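Local coordinates for alanine racemase 1 (Caldanaerobacter subterraneus subsp. tengcongensis MB4, PDB 4Y2W), which is a member of the alanine racemase family, two-domain proteins that join a TIM barrel to a mostly beta C-terminal domain, at residues Val6-Asp16 and Arg369-Lys380. The protein carries 1 engineered substitution. Numbering follows the deposited sequence.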
loop_
_atom_site.group_PDB
_atom_site.type_symbol
_atom_site.label_atom_id
_atom_site.label_comp_id
_atom_site.label_asym_id
_atom_site.label_seq_id
_atom_site.Cartn_x
_atom_site.Cartn_y
_atom_site.Cartn_z
ATOM N N VAL A 6 5.255 -19.300 4.965
ATOM C CA VAL A 6 4.785 -17.996 4.496
ATOM C C VAL A 6 3.522 -17.577 5.246
ATOM O O VAL A 6 2.737 -18.422 5.675
ATOM C CB VAL A 6 4.507 -18.022 2.974
ATOM C CG1 VAL A 6 4.005 -16.668 2.480
ATOM C CG2 VAL A 6 5.765 -18.424 2.218
ATOM N N ARG A 7 3.335 -16.267 5.402
ATOM C CA ARG A 7 2.142 -15.720 6.049
ATOM C C ARG A 7 0.871 -16.291 5.418
ATOM O O ARG A 7 0.828 -16.501 4.201
ATOM C CB ARG A 7 2.129 -14.193 5.935
ATOM C CG ARG A 7 0.966 -13.517 6.644
ATOM C CD ARG A 7 0.859 -12.060 6.256
ATOM N NE ARG A 7 -0.312 -11.427 6.854
ATOM C CZ ARG A 7 -0.768 -10.214 6.538
ATOM N NH1 ARG A 7 -0.161 -9.479 5.612
ATOM N NH2 ARG A 7 -1.847 -9.740 7.144
ATOM N N PRO A 8 -0.170 -16.542 6.235
ATOM C CA PRO A 8 -1.423 -17.044 5.669
ATOM C C PRO A 8 -1.982 -16.134 4.571
ATOM O O PRO A 8 -2.240 -16.604 3.461
ATOM C CB PRO A 8 -2.359 -17.095 6.881
ATOM C CG PRO A 8 -1.454 -17.260 8.049
ATOM C CD PRO A 8 -0.226 -16.474 7.707
ATOM N N THR A 9 -2.152 -14.850 4.881
ATOM C CA THR A 9 -2.581 -13.863 3.890
ATOM C C THR A 9 -1.444 -13.644 2.897
ATOM O O THR A 9 -0.339 -13.277 3.293
ATOM C CB THR A 9 -2.974 -12.533 4.560
ATOM O OG1 THR A 9 -4.178 -12.718 5.309
ATOM C CG2 THR A 9 -3.202 -11.436 3.534
ATOM N N ARG A 10 -1.714 -13.874 1.612
ATOM C CA ARG A 10 -0.659 -13.867 0.595
ATOM C C ARG A 10 -1.163 -13.563 -0.809
ATOM O O ARG A 10 -2.357 -13.667 -1.097
ATOM C CB ARG A 10 0.039 -15.228 0.564
ATOM C CG ARG A 10 -0.843 -16.372 0.076
ATOM C CD ARG A 10 -0.164 -17.718 0.258
ATOM N NE ARG A 10 0.036 -18.050 1.669
ATOM C CZ ARG A 10 0.703 -19.115 2.108
ATOM N NH1 ARG A 10 1.248 -19.978 1.259
ATOM N NH2 ARG A 10 0.827 -19.319 3.412
ATOM N N VAL A 11 -0.222 -13.203 -1.679
ATOM C CA VAL A 11 -0.466 -13.085 -3.109
ATOM C C VAL A 11 0.276 -14.213 -3.807
ATOM O O VAL A 11 1.472 -14.390 -3.597
ATOM C CB VAL A 11 0.004 -11.716 -3.649
ATOM C CG1 VAL A 11 0.366 -11.789 -5.125
ATOM C CG2 VAL A 11 -1.076 -10.670 -3.428
ATOM N N GLU A 12 -0.444 -14.980 -4.619
ATOM C CA GLU A 12 0.165 -16.006 -5.457
ATOM C C GLU A 12 0.313 -15.456 -6.873
ATOM O O GLU A 12 -0.691 -15.208 -7.556
ATOM C CB GLU A 12 -0.693 -17.276 -5.465
ATOM C CG GLU A 12 -0.782 -17.979 -4.117
ATOM C CD GLU A 12 -1.622 -19.248 -4.146
ATOM O OE1 GLU A 12 -2.355 -19.476 -5.131
ATOM O OE2 GLU A 12 -1.552 -20.023 -3.168
ATOM N N VAL A 13 1.558 -15.249 -7.303
ATOM C CA VAL A 13 1.848 -14.740 -8.647
ATOM C C VAL A 13 2.149 -15.889 -9.606
ATOM O O VAL A 13 3.058 -16.687 -9.366
ATOM C CB VAL A 13 3.039 -13.761 -8.628
ATOM C CG1 VAL A 13 3.471 -13.387 -10.040
ATOM C CG2 VAL A 13 2.672 -12.521 -7.832
ATOM N N TYR A 14 1.386 -15.958 -10.694
ATOM C CA TYR A 14 1.542 -17.013 -11.694
ATOM C C TYR A 14 2.334 -16.491 -12.882
ATOM O O TYR A 14 1.784 -15.890 -13.800
ATOM C CB TYR A 14 0.172 -17.553 -12.111
ATOM C CG TYR A 14 -0.495 -18.278 -10.971
ATOM C CD1 TYR A 14 -1.143 -17.571 -9.963
ATOM C CD2 TYR A 14 -0.426 -19.659 -10.863
ATOM C CE1 TYR A 14 -1.730 -18.223 -8.892
ATOM C CE2 TYR A 14 -1.011 -20.323 -9.796
ATOM C CZ TYR A 14 -1.663 -19.596 -8.813
ATOM O OH TYR A 14 -2.248 -20.243 -7.752
ATOM N N LEU A 15 3.640 -16.735 -12.839
ATOM C CA LEU A 15 4.577 -16.206 -13.829
ATOM C C LEU A 15 4.308 -16.721 -15.239
ATOM O O LEU A 15 4.439 -15.970 -16.203
ATOM C CB LEU A 15 6.015 -16.534 -13.422
ATOM C CG LEU A 15 6.486 -15.846 -12.139
ATOM C CD1 LEU A 15 7.708 -16.555 -11.578
ATOM C CD2 LEU A 15 6.768 -14.367 -12.378
ATOM N N ASP A 16 3.938 -17.996 -15.354
ATOM C CA ASP A 16 3.608 -18.591 -16.660
ATOM C C ASP A 16 2.344 -17.984 -17.297
ATOM O O ASP A 16 2.163 -18.061 -18.511
ATOM C CB ASP A 16 3.489 -20.120 -16.561
ATOM C CG ASP A 16 2.457 -20.570 -15.543
ATOM O OD1 ASP A 16 2.750 -20.524 -14.327
ATOM O OD2 ASP A 16 1.360 -20.993 -15.958
ATOM N N ARG A 369 3.023 -5.654 3.536
ATOM C CA ARG A 369 2.834 -6.760 4.480
ATOM C C ARG A 369 2.428 -8.079 3.815
ATOM O O ARG A 369 2.581 -9.141 4.417
ATOM C CB ARG A 369 1.801 -6.376 5.544
ATOM C CG ARG A 369 1.967 -7.120 6.857
ATOM C CD ARG A 369 1.226 -6.437 7.994
ATOM N NE ARG A 369 -0.219 -6.397 7.785
ATOM C CZ ARG A 369 -1.088 -5.869 8.645
ATOM N NH1 ARG A 369 -0.672 -5.334 9.789
ATOM N NH2 ARG A 369 -2.383 -5.877 8.364
ATOM N N VAL A 370 1.913 -8.009 2.587
ATOM C CA VAL A 370 1.488 -9.195 1.852
ATOM C C VAL A 370 2.672 -9.815 1.104
ATOM O O VAL A 370 3.165 -9.236 0.135
ATOM C CB VAL A 370 0.382 -8.845 0.835
ATOM C CG1 VAL A 370 -0.074 -10.088 0.077
ATOM C CG2 VAL A 370 -0.794 -8.175 1.534
ATOM N N PRO A 371 3.140 -11.001 1.540
ATOM C CA PRO A 371 4.223 -11.624 0.784
ATOM C C PRO A 371 3.755 -12.100 -0.585
ATOM O O PRO A 371 2.579 -12.423 -0.756
ATOM C CB PRO A 371 4.618 -12.812 1.658
ATOM C CG PRO A 371 3.372 -13.156 2.383
ATOM C CD PRO A 371 2.717 -11.839 2.674
ATOM N N ARG A 372 4.676 -12.127 -1.545
ATOM C CA ARG A 372 4.400 -12.628 -2.885
ATOM C C ARG A 372 5.025 -14.003 -3.052
ATOM O O ARG A 372 6.229 -14.167 -2.862
ATOM C CB ARG A 372 4.953 -11.679 -3.948
ATOM C CG ARG A 372 4.021 -10.541 -4.328
ATOM C CD ARG A 372 3.830 -9.543 -3.200
ATOM N NE ARG A 372 3.198 -8.319 -3.686
ATOM C CZ ARG A 372 2.882 -7.273 -2.927
ATOM N NH1 ARG A 372 3.124 -7.280 -1.625
ATOM N NH2 ARG A 372 2.315 -6.208 -3.475
ATOM N N VAL A 373 4.191 -14.983 -3.392
ATOM C CA VAL A 373 4.634 -16.343 -3.676
ATOM C C VAL A 373 4.556 -16.546 -5.186
ATOM O O VAL A 373 3.595 -16.107 -5.820
ATOM C CB VAL A 373 3.749 -17.378 -2.948
ATOM C CG1 VAL A 373 4.250 -18.794 -3.195
ATOM C CG2 VAL A 373 3.711 -17.081 -1.455
ATOM N N TYR A 374 5.562 -17.212 -5.756
ATOM C CA TYR A 374 5.715 -17.305 -7.213
ATOM C C TYR A 374 5.575 -18.726 -7.751
ATOM O O TYR A 374 6.153 -19.667 -7.204
ATOM C CB TYR A 374 7.060 -16.705 -7.628
ATOM C CG TYR A 374 7.106 -15.214 -7.400
ATOM C CD1 TYR A 374 6.561 -14.332 -8.329
ATOM C CD2 TYR A 374 7.659 -14.685 -6.241
ATOM C CE1 TYR A 374 6.581 -12.963 -8.117
ATOM C CE2 TYR A 374 7.689 -13.317 -6.023
ATOM C CZ TYR A 374 7.145 -12.462 -6.962
ATOM O OH TYR A 374 7.173 -11.108 -6.746
ATOM N N PHE A 375 4.811 -18.856 -8.837
ATOM C CA PHE A 375 4.507 -20.146 -9.456
ATOM C C PHE A 375 4.868 -20.175 -10.940
ATOM O O PHE A 375 4.772 -19.165 -11.636
ATOM C CB PHE A 375 3.018 -20.463 -9.299
ATOM C CG PHE A 375 2.623 -20.830 -7.899
ATOM C CD1 PHE A 375 2.285 -19.848 -6.981
ATOM C CD2 PHE A 375 2.592 -22.160 -7.499
ATOM C CE1 PHE A 375 1.917 -20.186 -5.689
ATOM C CE2 PHE A 375 2.229 -22.505 -6.208
ATOM C CZ PHE A 375 1.889 -21.517 -5.302
ATOM N N TYR A 376 5.278 -21.351 -11.410
ATOM C CA TYR A 376 5.587 -21.576 -12.821
ATOM C C TYR A 376 5.308 -23.041 -13.174
ATOM O O TYR A 376 5.859 -23.952 -12.550
ATOM C CB TYR A 376 7.045 -21.213 -13.118
ATOM C CG TYR A 376 7.347 -21.059 -14.594
ATOM C CD1 TYR A 376 6.942 -19.920 -15.293
ATOM C CD2 TYR A 376 8.040 -22.048 -15.293
ATOM C CE1 TYR A 376 7.216 -19.773 -16.644
ATOM C CE2 TYR A 376 8.318 -21.908 -16.645
ATOM C CZ TYR A 376 7.905 -20.771 -17.314
ATOM O OH TYR A 376 8.181 -20.634 -18.654
ATOM N N ASP A 377 4.450 -23.251 -14.172
ATOM C CA ASP A 377 3.983 -24.586 -14.567
ATOM C C ASP A 377 3.355 -25.359 -13.400
ATOM O O ASP A 377 3.486 -26.581 -13.315
ATOM C CB ASP A 377 5.118 -25.402 -15.219
ATOM C CG ASP A 377 5.569 -24.827 -16.564
ATOM O OD1 ASP A 377 4.814 -24.039 -17.180
ATOM O OD2 ASP A 377 6.683 -25.177 -17.013
ATOM N N GLY A 378 2.669 -24.639 -12.512
ATOM C CA GLY A 378 1.980 -25.245 -11.367
ATOM C C GLY A 378 2.791 -25.357 -10.085
ATOM O O GLY A 378 2.215 -25.483 -9.004
ATOM N N ILE A 379 4.119 -25.302 -10.200
ATOM C CA ILE A 379 5.021 -25.511 -9.065
ATOM C C ILE A 379 5.533 -24.183 -8.502
ATOM O O ILE A 379 5.804 -23.248 -9.253
ATOM C CB ILE A 379 6.241 -26.372 -9.475
ATOM C CG1 ILE A 379 5.797 -27.633 -10.234
ATOM C CG2 ILE A 379 7.085 -26.735 -8.257
ATOM C CD1 ILE A 379 4.863 -28.545 -9.463
ATOM N N LYS A 380 5.670 -24.119 -7.177
ATOM C CA LYS A 380 6.206 -22.943 -6.492
ATOM C C LYS A 380 7.721 -22.902 -6.646
ATOM O O LYS A 380 8.395 -23.895 -6.380
ATOM C CB LYS A 380 5.842 -22.977 -5.005
ATOM C CG LYS A 380 6.485 -21.871 -4.174
ATOM C CD LYS A 380 6.217 -22.044 -2.688
ATOM C CE LYS A 380 7.026 -21.047 -1.874
ATOM N NZ LYS A 380 6.805 -21.189 -0.409
#
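Val11 N hydrogen-bonds to Pro371 O, and Val373 N bonds to Val11 O at 2.8 Å. Val13 N to Val373 O, Phe375 N to Val13 O and Leu15 N to Phe375 O continue this ladder, which pairs strands 10-14 and 372-376 in parallel. On one face, Val13 sets its CB and CG1 against Tyr374 CD1 and CE1, with CB 3.6 Å from CD1. Leu15 fills the next hollow, its CD1 on Tyr374 CB and its CB on Tyr376 CD1. On the other face, the Phe375 and Tyr14 rings lie nearly parallel (14°) but displaced, with Phe375 CD1 over the rim of the Tyr14 ring. The Glu12 stem fits against Phe375 CE1, and Tyr14 OH bonds to Glu12 OE1 at 2.7 Å. The pair belongs to the mixed sheet of the C-terminal domain; the chain's first strand sits between 372-376 and 248-260, then leads straight into helix 15-28, ahead of the barrel. At the other end, Val6 CG1 nestles on Pro371 CG at 3.6 Å. It gets there by pointing opposite the backbone N (chi1 180°). The extended Arg7 side chain passes Pro371 and gives Arg369 O a weak bond from NH1. The Arg7 and Arg369 guanidinium planes stand 84° apart, and Asp289 forms salt bridges with both. Glu70 of the second subunit also bridges Arg369.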